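Local coordinates for protein nucleoporin NUP170 (Chaetomium thermophilum, PDB 5HAX) that probably serves as a scaffold nucleoporin of the nuclear pore complex, joining a beta-propeller domain to a helical domain, at residues S284-D289 against K348-E353; M310-T313 against C317-F320. All blocks are in the same frame, centred on the assembly; numbering follows the deposited sequence.

Contact 1: residues S284-D289 against K348-E353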
loop_
_atom_site.group_PDB
_atom_site.type_symbol
_atom_site.label_atom_id
_atom_site.label_comp_id
_atom_site.label_asym_id
_atom_site.label_seq_id
_atom_site.Cartn_x
_atom_site.Cartn_y
_atom_site.Cartn_z
ATOM N N SER A 284 4.450 28.802 -13.238
ATOM C CA SER A 284 5.805 28.287 -13.374
ATOM C C SER A 284 6.096 27.960 -14.828
ATOM O O SER A 284 5.199 27.514 -15.553
ATOM C CB SER A 284 6.005 27.031 -12.513
ATOM O OG SER A 284 7.215 26.371 -12.837
ATOM N N PRO A 285 7.341 28.154 -15.279
ATOM C CA PRO A 285 7.721 27.711 -16.627
ATOM C C PRO A 285 7.884 26.207 -16.752
ATOM O O PRO A 285 8.191 25.728 -17.850
ATOM C CB PRO A 285 9.058 28.429 -16.857
ATOM C CG PRO A 285 9.635 28.566 -15.496
ATOM C CD PRO A 285 8.469 28.786 -14.571
ATOM N N LEU A 286 7.706 25.450 -15.666
ATOM C CA LEU A 286 7.749 23.996 -15.732
ATOM C C LEU A 286 6.461 23.395 -16.283
ATOM O O LEU A 286 6.426 22.189 -16.549
ATOM C CB LEU A 286 8.030 23.413 -14.342
ATOM C CG LEU A 286 9.373 23.774 -13.697
ATOM C CD1 LEU A 286 9.474 23.171 -12.300
ATOM C CD2 LEU A 286 10.542 23.314 -14.557
ATOM N N PHE A 287 5.412 24.198 -16.465
ATOM C CA PHE A 287 4.136 23.710 -16.986
ATOM C C PHE A 287 3.599 24.729 -17.984
ATOM O O PHE A 287 3.098 25.785 -17.584
ATOM C CB PHE A 287 3.135 23.473 -15.855
ATOM C CG PHE A 287 1.862 22.801 -16.296
ATOM C CD1 PHE A 287 1.858 21.901 -17.352
ATOM C CD2 PHE A 287 0.666 23.075 -15.655
ATOM C CE1 PHE A 287 0.689 21.287 -17.755
ATOM C CE2 PHE A 287 -0.507 22.464 -16.055
ATOM C CZ PHE A 287 -0.495 21.569 -17.105
ATOM N N THR A 288 3.694 24.404 -19.275
ATOM C CA THR A 288 3.250 25.269 -20.360
ATOM C C THR A 288 2.515 24.426 -21.393
ATOM O O THR A 288 2.328 23.219 -21.222
ATOM C CB THR A 288 4.426 25.985 -21.028
ATOM O OG1 THR A 288 5.218 25.026 -21.740
ATOM C CG2 THR A 288 5.294 26.696 -19.998
ATOM N N ASP A 289 2.110 25.072 -22.492
ATOM C CA ASP A 289 1.457 24.356 -23.583
ATOM C C ASP A 289 2.398 23.377 -24.276
ATOM O O ASP A 289 1.928 22.488 -24.994
ATOM C CB ASP A 289 0.896 25.347 -24.605
ATOM C CG ASP A 289 1.980 26.019 -25.423
ATOM O OD1 ASP A 289 1.766 26.227 -26.633
ATOM O OD2 ASP A 289 3.044 26.341 -24.857
ATOM N N LYS A 348 2.655 19.722 -6.541
ATOM C CA LYS A 348 3.917 19.454 -5.860
ATOM C C LYS A 348 5.040 19.598 -6.881
ATOM O O LYS A 348 5.152 18.788 -7.809
ATOM C CB LYS A 348 3.924 18.065 -5.221
ATOM C CG LYS A 348 5.125 17.810 -4.304
ATOM C CD LYS A 348 5.088 18.700 -3.056
ATOM C CE LYS A 348 6.433 18.757 -2.342
ATOM N NZ LYS A 348 6.636 17.629 -1.395
ATOM N N PHE A 349 5.863 20.630 -6.712
ATOM C CA PHE A 349 6.957 20.885 -7.633
ATOM C C PHE A 349 8.162 20.004 -7.314
ATOM O O PHE A 349 8.288 19.482 -6.204
ATOM C CB PHE A 349 7.354 22.357 -7.585
ATOM C CG PHE A 349 6.372 23.272 -8.267
ATOM C CD1 PHE A 349 6.394 23.432 -9.643
ATOM C CD2 PHE A 349 5.430 23.972 -7.532
ATOM C CE1 PHE A 349 5.494 24.272 -10.273
ATOM C CE2 PHE A 349 4.527 24.814 -8.157
ATOM C CZ PHE A 349 4.561 24.962 -9.530
ATOM N N PRO A 350 9.069 19.834 -8.273
ATOM C CA PRO A 350 10.174 18.877 -8.102
ATOM C C PRO A 350 11.160 19.322 -7.038
ATOM O O PRO A 350 11.272 20.520 -6.736
ATOM C CB PRO A 350 10.845 18.857 -9.486
ATOM C CG PRO A 350 9.863 19.442 -10.423
ATOM C CD PRO A 350 9.035 20.399 -9.632
ATOM N N PRO A 351 11.923 18.387 -6.477
ATOM C CA PRO A 351 13.045 18.761 -5.610
ATOM C C PRO A 351 14.165 19.380 -6.432
ATOM O O PRO A 351 14.170 19.330 -7.661
ATOM C CB PRO A 351 13.469 17.425 -5.003
ATOM C CG PRO A 351 13.186 16.446 -6.105
ATOM C CD PRO A 351 11.925 16.943 -6.775
ATOM N N ARG A 352 15.139 19.960 -5.730
ATOM C CA ARG A 352 16.267 20.625 -6.374
ATOM C C ARG A 352 17.546 19.798 -6.356
ATOM O O ARG A 352 18.318 19.845 -7.319
ATOM C CB ARG A 352 16.530 21.979 -5.708
ATOM C CG ARG A 352 17.549 22.835 -6.453
ATOM C CD ARG A 352 17.323 24.317 -6.205
ATOM N NE ARG A 352 16.191 24.835 -6.969
ATOM C CZ ARG A 352 16.269 25.347 -8.195
ATOM N NH1 ARG A 352 17.433 25.416 -8.829
ATOM N NH2 ARG A 352 15.171 25.792 -8.794
ATOM N N GLU A 353 17.784 19.033 -5.294
ATOM C CA GLU A 353 19.017 18.262 -5.180
ATOM C C GLU A 353 19.097 17.195 -6.267
ATOM O O GLU A 353 18.167 16.403 -6.448
ATOM C CB GLU A 353 19.098 17.606 -3.801
ATOM C CG GLU A 353 20.410 17.844 -3.071
ATOM C CD GLU A 353 20.607 16.895 -1.903
ATOM O OE1 GLU A 353 20.780 15.682 -2.145
ATOM O OE2 GLU A 353 20.584 17.361 -0.745
#
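Ser284 rests against the ring of Phe349: its CB lies 3.6 Å from Phe349 CE1, with OG almost as near, approaching the ring obliquely, and no hydrogen bond crosses between 284-289 and 348-353. The hydroxyl finds its polar partners elsewhere. Ser284 OG, held anti to its own nitrogen (chi1 168°), accepts the backbone N-H of Leu286 at 3.0 Å in a nearly straight bond, 167° at the hydrogen, which makes an ST turn; the same oxygen is also hydrogen-bonded to the carbonyl of Lys372. An alanine here would keep the carbon against Phe349 but would probably leave the Leu286 N-H and the Lys372 carbonyl without this partner, so that the turn is held less firmly. Around the ST turn the chain folds into a type I beta turn from Ser284 to Phe287, whose closing bond, from Phe287 N to Ser284 O, is weak at 3.4 Å. In fold terms this is loop against loop at one end of a propeller blade: the turn belongs to the connection between helix 270-279 and strand 293-298, while Phe349 and Pro350 lead out of strand 341-348 toward the next blade. Leu286 then reaches across with a single methyl. Its CD1 stands 3.9 Å from Pro350 CD, the two side chains tip to tip, and 4.1 Å from Phe349 CD1, where leucine and ring run at a slant to each other. Past Leu286 the segment turns from the second loop, and the ring of Phe287 leads away to pack on Cys273 and Leu274 of helix 270-279.

Contact 2: residues M310-T313 against C317-F320; sequences MALT and CRLF
Met310, Leu319 and Thr313 lose the most surface where 310-313 pairs with 317-320, and each illustrates a different way of joining two antiparallel strands. Met310 faces Phe320 in a non-hydrogen-bonded pair. Its side chain leaves the backbone with CG anti to N (chi1 -168°) and runs alongside the phenylalanine, placing CG over one ring face in a CH-pi contact, 3.9 Å from the centroid and offset toward the rim. The sulfur lies more obliquely to the same ring, a Met-aromatic contact, and Met310 SD also rests 3.5 Å from CG of Arg318, whose aliphatic part it crosses at a slant.

Leu319 works through both backbone and side chain. With Ala311 it forms a hydrogen-bonded pair: Leu319 N gives to Ala311 O at 2.6 Å, and Ala311 N returns a bond to Leu319 O at 2.7 Å. Ala311 CB and Leu319 CB, on the same face of the sheet, are 4.1 Å apart. Leu319 CD1 meets Thr313 CG2 at 3.9 Å, the side chains crossing at about a right angle.

Thr313 closes the hairpin end. Thr313 N gives to Cys317 O at 3.0 Å, and Thr313 OG1, set between N and the carbonyl carbon (chi1 68°), accepts from Cys317 N at 2.9 Å, a side chain replacing a carbonyl where the strands part. That hydroxyl is further hydrogen-bonded to Thr315 in the turn.

The beta hairpin forms the middle of a propeller blade. Strand 293-298 pairs with 307-313 along one side and strand 341-348 with 318-324 along the other; Leu312 and Arg318 turn to Phe391 of strand 390-395 in the next sheet, and the guanidinium of Arg318 forms a salt bridge with Glu427.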
loop_
_atom_site.group_PDB
_atom_site.type_symbol
_atom_site.label_atom_id
_atom_site.label_comp_id
_atom_site.label_asym_id
_atom_site.label_seq_id
_atom_site.Cartn_x
_atom_site.Cartn_y
_atom_site.Cartn_z
ATOM N N MET A 310 -3.708 12.024 -9.579
ATOM C CA MET A 310 -2.413 12.665 -9.754
ATOM C C MET A 310 -1.992 12.548 -11.211
ATOM O O MET A 310 -2.157 11.493 -11.832
ATOM C CB MET A 310 -1.340 12.034 -8.861
ATOM C CG MET A 310 -0.051 12.849 -8.801
ATOM S SD MET A 310 1.362 11.941 -8.141
ATOM C CE MET A 310 1.746 10.865 -9.521
ATOM N N ALA A 311 -1.447 13.634 -11.752
ATOM C CA ALA A 311 -0.934 13.669 -13.115
ATOM C C ALA A 311 0.506 14.152 -13.076
ATOM O O ALA A 311 0.808 15.155 -12.420
ATOM C CB ALA A 311 -1.785 14.578 -14.007
ATOM N N LEU A 312 1.388 13.434 -13.762
ATOM C CA LEU A 312 2.814 13.736 -13.782
ATOM C C LEU A 312 3.186 14.341 -15.129
ATOM O O LEU A 312 2.888 13.761 -16.177
ATOM C CB LEU A 312 3.642 12.475 -13.526
ATOM C CG LEU A 312 5.160 12.685 -13.500
ATOM C CD1 LEU A 312 5.563 13.537 -12.305
ATOM C CD2 LEU A 312 5.884 11.353 -13.478
ATOM N N THR A 313 3.838 15.501 -15.094
ATOM C CA THR A 313 4.346 16.143 -16.296
ATOM C C THR A 313 5.746 15.628 -16.616
ATOM O O THR A 313 6.432 15.053 -15.768
ATOM C CB THR A 313 4.395 17.663 -16.129
ATOM O OG1 THR A 313 5.396 18.011 -15.165
ATOM C CG2 THR A 313 3.048 18.214 -15.688
ATOM N N CYS A 317 6.506 17.747 -12.500
ATOM C CA CYS A 317 5.485 18.321 -11.635
ATOM C C CYS A 317 4.373 17.310 -11.409
ATOM O O CYS A 317 3.901 16.672 -12.355
ATOM C CB CYS A 317 4.913 19.596 -12.250
ATOM S SG CYS A 317 6.118 20.920 -12.469
ATOM N N ARG A 318 3.960 17.162 -10.154
ATOM C CA ARG A 318 2.830 16.318 -9.789
ATOM C C ARG A 318 1.601 17.211 -9.659
ATOM O O ARG A 318 1.525 18.046 -8.750
ATOM C CB ARG A 318 3.109 15.557 -8.495
ATOM C CG ARG A 318 3.952 14.305 -8.686
ATOM C CD ARG A 318 4.379 13.707 -7.353
ATOM N NE ARG A 318 5.556 14.375 -6.805
ATOM C CZ ARG A 318 6.007 14.206 -5.567
ATOM N NH1 ARG A 318 7.093 14.851 -5.164
ATOM N NH2 ARG A 318 5.377 13.392 -4.729
ATOM N N LEU A 319 0.647 17.036 -10.572
ATOM C CA LEU A 319 -0.600 17.790 -10.583
ATOM C C LEU A 319 -1.673 16.965 -9.883
ATOM O O LEU A 319 -1.976 15.848 -10.313
ATOM C CB LEU A 319 -1.030 18.110 -12.015
ATOM C CG LEU A 319 0.053 18.589 -12.985
ATOM C CD1 LEU A 319 -0.538 18.781 -14.378
ATOM C CD2 LEU A 319 0.696 19.872 -12.493
ATOM N N PHE A 320 -2.252 17.518 -8.821
ATOM C CA PHE A 320 -3.296 16.844 -8.056
ATOM C C PHE A 320 -4.642 17.480 -8.384
ATOM O O PHE A 320 -4.848 18.672 -8.131
ATOM C CB PHE A 320 -3.002 16.919 -6.560
ATOM C CG PHE A 320 -1.849 16.060 -6.138
ATOM C CD1 PHE A 320 -2.061 14.766 -5.690
ATOM C CD2 PHE A 320 -0.551 16.536 -6.212
ATOM C CE1 PHE A 320 -1.002 13.967 -5.310
ATOM C CE2 PHE A 320 0.515 15.741 -5.834
ATOM C CZ PHE A 320 0.288 14.453 -5.383
#

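How the contacts relate
Following the chain from the N terminus, 284-289 comes first, in the loop after helix 270-279, and leads into strand 293-298. The next two strands form the hairpin of contact 2, a short closure with three residues between its segments. Strand 341-348 follows, and at its end 348-353 returns to 284-289, so contact 1 closes a longer loop within which contact 2 is nested. Their centres are about 10 Å apart, and they touch: Cys317 SG packs against both Leu286 CB and Phe349 CD1, and Phe287 reaches Leu319. Contact 2 thus joins the two middle strands of the blade, whereas contact 1 brings together the loops entering and leaving it.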